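Local coordinates for DUF4847 domain-containing protein (Bacteroides vulgatus, PDB 4ZGF), which is of unknown function but binds calcium ions and probably has a lipocalin-like fold of the calycin type, at residues W11-Y17 / Y132-N138; I52-F56 / Y101-F105; V2-F6 / W79-G83. All blocks are in the same frame, centred on the assembly; numbering follows the deposited sequence.

Contact 1 (W11-Y17 / Y132-N138); sequences WHVVDFY and YIQFAHN. With BEZ (benzoic acid), chain K.
V13, F16, I133 and F135 form the apolar centre where strand 11-17 pairs antiparallel with strand 132-136, two neighbours in the curled antiparallel sheet of a probably lipocalin-like fold. V13 CG2 packs against the F135 ring, 3.7 Å from F135 CE2, while I133 CD1 makes an off-centre CH-pi contact with the F16 ring; helix 100-111 packs on all four through F105 and E104. A classic beta bulge, with V14 and D15 both facing Q134, shifts the register mid-way: V14 N bonds to Q134 O, and Q134 N gives D15 O a nearly straight bond of 3.1 Å. D15 OD1 accepts from F16 N and also from Y31 N, D15 OD2 from N32 ND2. On the sheet face that carries Y17, Y132 and Q134, the two tyrosine rings run nearly parallel, planes 9° apart, but slid so far that Y17 CB, not its ring, sits over the centre of Y132. Y132 reaches this place with CG between its backbone N and carbonyl carbon (chi1 55°). At the far end W11 and H137 stack face to face, centroids 3.6 Å apart, the imidazole held by a hydrogen bond between H137 ND1 and T10 O. On the face shared with H12 and Q134, A136 CB touches benzoic acid, whose O2 accepts a 2.9 Å bond from N138 ND2.

Contact 2 (I52-F56 / Y101-F105); sequences IIHGF and YNNEF. With ACT (acetate ion), chain J.
The F56 ring has I53 CA, from its own segment, over one face; the backbone of Y101 comes at its edge, Y101 O 3.7 Å from F56 CE2. F56 also turns an edge toward the face of F105, a T-shaped pair with centroids 5.5 Å apart and planes at 75°. F105 swings CG anti to its backbone N (chi1 179°), which turns its ring face to the F56 edge, the two side chains sliding past each other in opposite directions. N102 OD1 stands 3.5 Å from F56 CZ, its amide plane tilted 56° from the ring; N102 ND2 bonds to Q71 O, which helps hold the amide. The Y101 ring is met by two isoleucines whose side chains run about at right angles to that of Y101: I52 through CD1, 3.7 Å from Y101 CE2, and I53 more loosely through CG2. The contact thus joins the end of helix 40-54, and the turn after it, to helix 100-111, both packed beside the curled antiparallel sheet: F56 and F105 lean on V13 of strand 11-21 and on I70 of strand 65-70. An alanine in place of F56 is likely to open a gap between the turn after helix 40-54 and helix 100-111 and leave the F105 face without its edge partner. On the side turned from helix 101-105, H54 ND1 donates a nearly straight bond of 2.7 Å to OXT of an acetate ion, probably from the crystallisation liquor, which lies at the edge of the imidazole.

Contact 3 (V2-F6 / W79-G83); sequences VEEIF and WQADG
V2 and F6, one helical turn apart, press on W79, A81 and the backbone at G83. V2 divides its two methyls: CG1 reaches the end of the strand, 3.2 Å from G83 N and 3.7 Å from A81 CB, while CG2 lies against A81 and comes within 4.2 Å of W79 CZ3. At G83 the fit is close, since a CB there would come tight against V2 CG1. F6 CB meets the six-membered ring of W79, 3.6 Å from W79 CH2, and F6 CE1 touches the methyl of A81. The F6 and W79 rings are turned only 24° from parallel but are slid apart, their centroids 5.0 Å distant, so they overlap little and W79 CE3 lies over the rim of the F6 face. W79 brings its indole against F6 by setting CG between the backbone N and carbonyl carbon (chi1 69°).

A second shell fixes these groups. V2 O accepts from both I5 N and F6 N, which closes the helical turn and keeps V2 and F6 on the same side. W79 NE1 bonds to K61 O, and F60 meets both the F6 and W79 rings edge to face. D82, directed away from the helix, binds a calcium ion together with D85, and its OD1 also forms a salt bridge with K84; the V2 contact at G83 therefore packs beside the metal-bearing turn. Helix 2-6 crosses strand 79-82 at 122°, its short axis 9.2 Å away, with F6 lying on V88 of strand 87-92 while V2 and I5 touch Y115 of strand 114-117.

In the fold
Contact 1 lies near the centre of the chain, contacts 2 and 3 on opposite sides of that centre, their nearest atoms about 11 Å apart. Contact 2, about 10 Å from contact 1 between centres, is joined to it by a probable hydrogen bond from V13 N to F56 O, 3.0 Å, and by F105 CD1 packing on I133 CD1 at 3.6 Å. Contact 3, about 17 Å away between centres, is tied in by W11 NE1, 3.2 Å from F6 O. Contact 1 supplies A136 and N138 to the benzoic acid pocket, which V121 and Q140 complete; the calcium held by D82 and D85 sits at contact 3, while the I53 side chain is about 12 Å from the benzoic acid.

Contact 1 (W11-Y17 / Y132-N138)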
loop_
_atom_site.group_PDB
_atom_site.type_symbol
_atom_site.label_atom_id
_atom_site.label_comp_id
_atom_site.label_asym_id
_atom_site.label_seq_id
_atom_site.Cartn_x
_atom_site.Cartn_y
_atom_site.Cartn_z
ATOM N N TRP A 11 -9.384 -0.335 1.157
ATOM C CA TRP A 11 -8.098 -0.741 1.689
ATOM C C TRP A 11 -7.350 0.492 2.208
ATOM O O TRP A 11 -7.168 1.471 1.480
ATOM C CB TRP A 11 -7.269 -1.449 0.605
ATOM C CG TRP A 11 -7.714 -2.830 0.236
ATOM C CD1 TRP A 11 -8.267 -3.200 -0.947
ATOM C CD2 TRP A 11 -7.617 -4.028 1.030
ATOM N NE1 TRP A 11 -8.486 -4.559 -0.966
ATOM C CE2 TRP A 11 -8.086 -5.093 0.232
ATOM C CE3 TRP A 11 -7.195 -4.298 2.337
ATOM C CZ2 TRP A 11 -8.101 -6.408 0.684
ATOM C CZ3 TRP A 11 -7.222 -5.609 2.772
ATOM C CH2 TRP A 11 -7.672 -6.636 1.960
ATOM N N HIS A 12 -6.902 0.423 3.463
ATOM C CA HIS A 12 -6.234 1.502 4.165
ATOM C C HIS A 12 -4.787 1.125 4.434
ATOM O O HIS A 12 -4.509 -0.014 4.833
ATOM C CB HIS A 12 -6.944 1.742 5.516
ATOM C CG HIS A 12 -8.356 2.182 5.408
ATOM N ND1 HIS A 12 -8.712 3.507 5.400
ATOM C CD2 HIS A 12 -9.492 1.452 5.305
ATOM C CE1 HIS A 12 -10.021 3.563 5.325
ATOM N NE2 HIS A 12 -10.521 2.346 5.260
ATOM N N VAL A 13 -3.848 2.057 4.256
ATOM C CA VAL A 13 -2.434 1.708 4.442
ATOM C C VAL A 13 -2.125 1.417 5.919
ATOM O O VAL A 13 -2.488 2.147 6.834
ATOM C CB VAL A 13 -1.535 2.857 3.946
ATOM C CG1 VAL A 13 -0.088 2.643 4.331
ATOM C CG2 VAL A 13 -1.646 2.975 2.445
ATOM N N VAL A 14 -1.403 0.304 6.089
ATOM C CA VAL A 14 -0.795 -0.065 7.376
ATOM C C VAL A 14 0.631 0.476 7.432
ATOM O O VAL A 14 0.962 1.291 8.301
ATOM C CB VAL A 14 -0.867 -1.584 7.611
ATOM C CG1 VAL A 14 -0.156 -1.966 8.905
ATOM C CG2 VAL A 14 -2.303 -2.059 7.617
ATOM N N ASP A 15 1.512 0.025 6.530
ATOM C CA ASP A 15 2.901 0.529 6.491
ATOM C C ASP A 15 3.530 0.026 5.197
ATOM O O ASP A 15 2.938 -0.771 4.438
ATOM C CB ASP A 15 3.702 0.027 7.731
ATOM C CG ASP A 15 4.810 0.954 8.228
ATOM O OD1 ASP A 15 5.342 1.754 7.429
ATOM O OD2 ASP A 15 5.153 0.814 9.433
ATOM N N PHE A 16 4.734 0.540 4.986
ATOM C CA PHE A 16 5.674 0.045 3.970
ATOM C C PHE A 16 6.636 -0.879 4.672
ATOM O O PHE A 16 7.081 -0.573 5.771
ATOM C CB PHE A 16 6.421 1.229 3.352
ATOM C CG PHE A 16 5.547 2.199 2.597
ATOM C CD1 PHE A 16 4.882 3.216 3.259
ATOM C CD2 PHE A 16 5.407 2.126 1.211
ATOM C CE1 PHE A 16 4.076 4.129 2.577
ATOM C CE2 PHE A 16 4.627 3.047 0.522
ATOM C CZ PHE A 16 3.977 4.040 1.198
ATOM N N TYR A 17 6.958 -2.018 4.063
ATOM C CA TYR A 17 7.769 -3.035 4.704
ATOM C C TYR A 17 9.032 -3.279 3.901
ATOM O O TYR A 17 8.996 -3.353 2.664
ATOM C CB TYR A 17 6.979 -4.351 4.828
ATOM C CG TYR A 17 5.857 -4.259 5.859
ATOM C CD1 TYR A 17 4.722 -3.514 5.615
ATOM C CD2 TYR A 17 5.957 -4.901 7.080
ATOM C CE1 TYR A 17 3.721 -3.388 6.551
ATOM C CE2 TYR A 17 4.946 -4.817 8.027
ATOM C CZ TYR A 17 3.840 -4.051 7.770
ATOM O OH TYR A 17 2.816 -3.886 8.677
ATOM N N TYR A 132 7.265 -4.547 0.456
ATOM C CA TYR A 132 5.846 -4.562 0.083
ATOM C C TYR A 132 5.147 -3.440 0.813
ATOM O O TYR A 132 5.635 -2.922 1.810
ATOM C CB TYR A 132 5.174 -5.913 0.361
ATOM C CG TYR A 132 5.266 -6.449 1.767
ATOM C CD1 TYR A 132 4.329 -6.128 2.743
ATOM C CD2 TYR A 132 6.290 -7.309 2.126
ATOM C CE1 TYR A 132 4.403 -6.645 4.025
ATOM C CE2 TYR A 132 6.404 -7.803 3.414
ATOM C CZ TYR A 132 5.456 -7.487 4.370
ATOM O OH TYR A 132 5.599 -8.022 5.625
ATOM N N ILE A 133 3.960 -3.092 0.313
ATOM C CA ILE A 133 3.030 -2.224 1.055
ATOM C C ILE A 133 1.913 -3.138 1.536
ATOM O O ILE A 133 1.444 -4.030 0.813
ATOM C CB ILE A 133 2.560 -1.038 0.210
ATOM C CG1 ILE A 133 1.648 -0.127 1.026
ATOM C CG2 ILE A 133 1.959 -1.461 -1.123
ATOM C CD1 ILE A 133 1.350 1.202 0.337
ATOM N N GLN A 134 1.457 -2.891 2.772
ATOM C CA GLN A 134 0.372 -3.660 3.372
ATOM C C GLN A 134 -0.808 -2.751 3.669
ATOM O O GLN A 134 -0.631 -1.639 4.205
ATOM C CB GLN A 134 0.834 -4.379 4.645
ATOM C CG GLN A 134 -0.223 -5.321 5.230
ATOM C CD GLN A 134 0.239 -6.188 6.392
ATOM O OE1 GLN A 134 0.830 -5.713 7.366
ATOM N NE2 GLN A 134 -0.074 -7.466 6.314
ATOM N N PHE A 135 -1.993 -3.265 3.363
ATOM C CA PHE A 135 -3.262 -2.592 3.651
ATOM C C PHE A 135 -4.143 -3.474 4.543
ATOM O O PHE A 135 -3.997 -4.695 4.575
ATOM C CB PHE A 135 -4.064 -2.389 2.355
ATOM C CG PHE A 135 -3.384 -1.573 1.290
ATOM C CD1 PHE A 135 -2.530 -2.157 0.380
ATOM C CD2 PHE A 135 -3.649 -0.211 1.146
ATOM C CE1 PHE A 135 -1.956 -1.382 -0.634
ATOM C CE2 PHE A 135 -3.078 0.532 0.139
ATOM C CZ PHE A 135 -2.258 -0.060 -0.748
ATOM N N ALA A 136 -5.086 -2.812 5.208
ATOM C CA ALA A 136 -6.143 -3.458 5.985
ATOM C C ALA A 136 -7.497 -2.845 5.618
ATOM O O ALA A 136 -7.556 -1.798 4.953
ATOM C CB ALA A 136 -5.886 -3.269 7.491
ATOM N N HIS A 137 -8.594 -3.450 6.079
ATOM C CA HIS A 137 -9.916 -2.902 5.783
ATOM C C HIS A 137 -10.444 -1.894 6.795
ATOM O O HIS A 137 -11.563 -1.440 6.702
ATOM C CB HIS A 137 -10.939 -3.999 5.598
ATOM C CG HIS A 137 -10.847 -4.715 4.280
ATOM N ND1 HIS A 137 -10.847 -4.040 3.069
ATOM C CD2 HIS A 137 -10.806 -6.023 3.976
ATOM C CE1 HIS A 137 -10.840 -4.915 2.089
ATOM N NE2 HIS A 137 -10.801 -6.119 2.604
ATOM N N ASN A 138 -9.611 -1.503 7.747
ATOM C CA ASN A 138 -9.904 -0.457 8.720
ATOM C C ASN A 138 -8.805 0.567 8.710
ATOM O O ASN A 138 -7.622 0.215 8.548
ATOM C CB ASN A 138 -10.038 -1.039 10.105
ATOM C CG ASN A 138 -11.189 -1.977 10.163
ATOM O OD1 ASN A 138 -12.361 -1.565 10.110
ATOM N ND2 ASN A 138 -10.887 -3.261 10.149
HETATM C C BEZ K . -7.108 -3.783 10.775
HETATM O O1 BEZ K . -7.018 -2.587 11.231
HETATM O O2 BEZ K . -8.220 -4.338 10.427
HETATM C C1 BEZ K . -5.846 -4.593 10.644
HETATM C C2 BEZ K . -5.904 -5.984 10.367
HETATM C C3 BEZ K . -4.704 -6.684 10.192
HETATM C C4 BEZ K . -3.453 -6.052 10.261
HETATM C C5 BEZ K . -3.377 -4.628 10.533
HETATM C C6 BEZ K . -4.586 -3.958 10.723
#

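Contact 2 (I52-F56 / Y101-F105)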
loop_
_atom_site.group_PDB
_atom_site.type_symbol
_atom_site.label_atom_id
_atom_site.label_comp_id
_atom_site.label_asym_id
_atom_site.label_seq_id
_atom_site.Cartn_x
_atom_site.Cartn_y
_atom_site.Cartn_z
ATOM N N ILE A 52 0.147 10.643 8.618
ATOM C CA ILE A 52 -0.065 10.951 7.195
ATOM C C ILE A 52 -0.473 9.695 6.401
ATOM O O ILE A 52 -1.504 9.665 5.721
ATOM C CB ILE A 52 1.167 11.627 6.578
ATOM C CG1 ILE A 52 1.328 13.038 7.160
ATOM C CG2 ILE A 52 1.067 11.654 5.058
ATOM C CD1 ILE A 52 2.664 13.688 6.908
ATOM N N ILE A 53 0.344 8.637 6.487
ATOM C CA ILE A 53 0.097 7.492 5.596
ATOM C C ILE A 53 -1.143 6.714 6.013
ATOM O O ILE A 53 -1.767 6.048 5.189
ATOM C CB ILE A 53 1.318 6.559 5.449
ATOM C CG1 ILE A 53 1.586 5.744 6.711
ATOM C CG2 ILE A 53 2.505 7.357 4.934
ATOM C CD1 ILE A 53 2.710 4.728 6.584
ATOM N N HIS A 54 -1.540 6.812 7.297
ATOM C CA HIS A 54 -2.776 6.173 7.697
ATOM C C HIS A 54 -4.006 6.768 7.007
ATOM O O HIS A 54 -5.040 6.099 6.917
ATOM C CB HIS A 54 -2.962 6.218 9.207
ATOM C CG HIS A 54 -2.013 5.348 9.944
ATOM N ND1 HIS A 54 -1.781 5.542 11.286
ATOM C CD2 HIS A 54 -1.289 4.266 9.585
ATOM C CE1 HIS A 54 -0.951 4.623 11.730
ATOM N NE2 HIS A 54 -0.627 3.836 10.731
ATOM N N GLY A 55 -3.888 8.008 6.526
ATOM C CA GLY A 55 -4.940 8.607 5.723
ATOM C C GLY A 55 -5.009 8.114 4.291
ATOM O O GLY A 55 -5.919 8.517 3.555
ATOM N N PHE A 56 -4.073 7.275 3.866
ATOM C CA PHE A 56 -4.028 6.809 2.478
ATOM C C PHE A 56 -4.902 5.571 2.321
ATOM O O PHE A 56 -4.785 4.603 3.076
ATOM C CB PHE A 56 -2.596 6.461 2.057
ATOM C CG PHE A 56 -1.623 7.607 1.981
ATOM C CD1 PHE A 56 -1.934 8.901 2.332
ATOM C CD2 PHE A 56 -0.338 7.364 1.508
ATOM C CE1 PHE A 56 -0.994 9.911 2.238
ATOM C CE2 PHE A 56 0.578 8.382 1.388
ATOM C CZ PHE A 56 0.254 9.671 1.736
ATOM N N TYR A 101 5.526 11.612 0.689
ATOM C CA TYR A 101 4.803 10.399 1.023
ATOM C C TYR A 101 3.925 9.933 -0.131
ATOM O O TYR A 101 3.783 8.735 -0.370
ATOM C CB TYR A 101 3.985 10.549 2.304
ATOM C CG TYR A 101 4.824 10.923 3.488
ATOM C CD1 TYR A 101 5.640 9.972 4.090
ATOM C CD2 TYR A 101 4.862 12.237 3.969
ATOM C CE1 TYR A 101 6.441 10.298 5.180
ATOM C CE2 TYR A 101 5.667 12.570 5.050
ATOM C CZ TYR A 101 6.441 11.581 5.647
ATOM O OH TYR A 101 7.303 11.855 6.721
ATOM N N ASN A 102 3.311 10.879 -0.853
ATOM C CA ASN A 102 2.543 10.483 -2.031
ATOM C C ASN A 102 3.429 9.761 -3.030
ATOM O O ASN A 102 3.025 8.771 -3.633
ATOM C CB ASN A 102 1.931 11.698 -2.736
ATOM C CG ASN A 102 0.706 12.266 -2.068
ATOM O OD1 ASN A 102 0.247 11.774 -1.024
ATOM N ND2 ASN A 102 0.135 13.298 -2.680
ATOM N N ASN A 103 4.610 10.313 -3.266
ATOM C CA ASN A 103 5.508 9.750 -4.267
ATOM C C ASN A 103 5.899 8.315 -3.866
ATOM O O ASN A 103 5.956 7.423 -4.710
ATOM C CB ASN A 103 6.760 10.628 -4.409
ATOM C CG ASN A 103 6.461 12.059 -4.866
ATOM O OD1 ASN A 103 5.364 12.385 -5.293
ATOM N ND2 ASN A 103 7.448 12.933 -4.710
ATOM N N GLU A 104 6.145 8.096 -2.576
ATOM C CA GLU A 104 6.487 6.779 -2.081
ATOM C C GLU A 104 5.327 5.781 -2.322
ATOM O O GLU A 104 5.540 4.633 -2.739
ATOM C CB GLU A 104 6.864 6.884 -0.609
ATOM C CG GLU A 104 7.347 5.598 -0.005
ATOM C CD GLU A 104 7.810 5.764 1.424
ATOM O OE1 GLU A 104 7.454 6.748 2.090
ATOM O OE2 GLU A 104 8.530 4.887 1.898
ATOM N N PHE A 105 4.104 6.223 -2.018
ATOM C CA PHE A 105 2.926 5.381 -2.211
ATOM C C PHE A 105 2.701 5.053 -3.689
ATOM O O PHE A 105 2.461 3.898 -4.078
ATOM C CB PHE A 105 1.714 6.090 -1.613
ATOM C CG PHE A 105 0.430 5.339 -1.763
ATOM C CD1 PHE A 105 0.090 4.327 -0.899
ATOM C CD2 PHE A 105 -0.431 5.603 -2.842
ATOM C CE1 PHE A 105 -1.119 3.635 -1.016
ATOM C CE2 PHE A 105 -1.635 4.918 -2.964
ATOM C CZ PHE A 105 -1.971 3.933 -2.043
HETATM C C ACT J . -2.701 7.772 13.687
HETATM O O ACT J . -3.399 8.662 14.263
HETATM O OXT ACT J . -2.866 7.625 12.559
HETATM C CH3 ACT J . -1.700 6.937 14.452
#

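Contact 3 (V2-F6 / W79-G83)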
loop_
_atom_site.group_PDB
_atom_site.type_symbol
_atom_site.label_atom_id
_atom_site.label_comp_id
_atom_site.label_asym_id
_atom_site.label_seq_id
_atom_site.Cartn_x
_atom_site.Cartn_y
_atom_site.Cartn_z
ATOM N N VAL A 2 -9.803 -12.939 -8.496
ATOM C CA VAL A 2 -9.073 -11.778 -7.983
ATOM C C VAL A 2 -9.973 -10.743 -7.350
ATOM O O VAL A 2 -9.560 -10.050 -6.391
ATOM C CB VAL A 2 -8.177 -11.136 -9.062
ATOM C CG1 VAL A 2 -7.153 -12.169 -9.512
ATOM C CG2 VAL A 2 -9.004 -10.488 -10.206
ATOM N N GLU A 3 -11.211 -10.622 -7.830
ATOM C CA GLU A 3 -12.132 -9.635 -7.279
ATOM C C GLU A 3 -12.471 -9.930 -5.813
ATOM O O GLU A 3 -12.750 -9.014 -5.043
ATOM C CB GLU A 3 -13.408 -9.502 -8.113
ATOM C CG GLU A 3 -13.166 -9.047 -9.562
ATOM C CD GLU A 3 -12.746 -10.149 -10.537
ATOM O OE1 GLU A 3 -12.668 -11.354 -10.131
ATOM O OE2 GLU A 3 -12.495 -9.767 -11.702
ATOM N N GLU A 4 -12.426 -11.200 -5.417
ATOM C CA GLU A 4 -12.724 -11.568 -4.069
ATOM C C GLU A 4 -11.736 -10.990 -3.060
ATOM O O GLU A 4 -12.166 -10.717 -1.926
ATOM C CB GLU A 4 -12.902 -13.075 -3.962
ATOM C CG GLU A 4 -14.158 -13.564 -4.693
ATOM C CD GLU A 4 -14.262 -15.068 -4.762
ATOM O OE1 GLU A 4 -14.110 -15.732 -3.714
ATOM O OE2 GLU A 4 -14.511 -15.577 -5.860
ATOM N N ILE A 5 -10.468 -10.720 -3.478
ATOM C CA ILE A 5 -9.515 -10.012 -2.597
ATOM C C ILE A 5 -9.451 -8.508 -2.915
ATOM O O ILE A 5 -9.536 -7.668 -2.013
ATOM C CB ILE A 5 -8.106 -10.653 -2.543
ATOM C CG1 ILE A 5 -7.135 -9.814 -1.718
ATOM C CG2 ILE A 5 -7.519 -10.946 -3.900
ATOM C CD1 ILE A 5 -5.961 -10.566 -1.086
ATOM N N PHE A 6 -9.293 -8.145 -4.171
ATOM C CA PHE A 6 -9.110 -6.712 -4.475
ATOM C C PHE A 6 -10.361 -5.880 -4.196
ATOM O O PHE A 6 -10.229 -4.812 -3.585
ATOM C CB PHE A 6 -8.614 -6.499 -5.910
ATOM C CG PHE A 6 -7.149 -6.786 -6.048
ATOM C CD1 PHE A 6 -6.666 -8.072 -6.279
ATOM C CD2 PHE A 6 -6.244 -5.776 -5.901
ATOM C CE1 PHE A 6 -5.300 -8.313 -6.361
ATOM C CE2 PHE A 6 -4.882 -6.007 -5.978
ATOM C CZ PHE A 6 -4.412 -7.278 -6.191
ATOM N N TRP A 79 -6.782 -1.279 -13.065
ATOM C CA TRP A 79 -6.033 -2.386 -12.518
ATOM C C TRP A 79 -6.493 -3.667 -13.120
ATOM O O TRP A 79 -7.654 -3.846 -13.502
ATOM C CB TRP A 79 -6.173 -2.439 -10.969
ATOM C CG TRP A 79 -7.538 -2.814 -10.508
ATOM C CD1 TRP A 79 -8.639 -2.009 -10.475
ATOM C CD2 TRP A 79 -7.996 -4.135 -10.140
ATOM N NE1 TRP A 79 -9.752 -2.743 -10.088
ATOM C CE2 TRP A 79 -9.382 -4.042 -9.882
ATOM C CE3 TRP A 79 -7.364 -5.368 -9.975
ATOM C CZ2 TRP A 79 -10.138 -5.144 -9.489
ATOM C CZ3 TRP A 79 -8.131 -6.463 -9.588
ATOM C CH2 TRP A 79 -9.500 -6.342 -9.358
ATOM N N GLN A 80 -5.550 -4.610 -13.169
ATOM C CA GLN A 80 -5.808 -5.992 -13.599
ATOM C C GLN A 80 -5.044 -6.924 -12.670
ATOM O O GLN A 80 -3.962 -6.568 -12.213
ATOM C CB GLN A 80 -5.354 -6.161 -15.079
ATOM C CG GLN A 80 -5.919 -5.155 -16.095
ATOM C CD GLN A 80 -5.203 -3.801 -16.201
ATOM O OE1 GLN A 80 -3.942 -3.705 -16.113
ATOM N NE2 GLN A 80 -6.003 -2.723 -16.413
ATOM N N ALA A 81 -5.581 -8.103 -12.375
ATOM C CA ALA A 81 -4.858 -9.097 -11.613
ATOM C C ALA A 81 -5.132 -10.460 -12.193
ATOM O O ALA A 81 -6.148 -10.702 -12.856
ATOM C CB ALA A 81 -5.237 -9.024 -10.141
ATOM N N ASP A 82 -4.198 -11.369 -11.959
ATOM C CA ASP A 82 -4.299 -12.750 -12.409
ATOM C C ASP A 82 -4.208 -13.649 -11.189
ATOM O O ASP A 82 -3.139 -13.721 -10.546
ATOM C CB ASP A 82 -3.199 -13.031 -13.414
ATOM C CG ASP A 82 -3.286 -14.412 -14.036
ATOM O OD1 ASP A 82 -4.052 -15.269 -13.556
ATOM O OD2 ASP A 82 -2.593 -14.594 -15.050
ATOM N N GLY A 83 -5.291 -14.354 -10.875
ATOM C CA GLY A 83 -5.302 -15.204 -9.719
ATOM C C GLY A 83 -4.587 -16.523 -9.902
ATOM O O GLY A 83 -4.397 -17.263 -8.927
#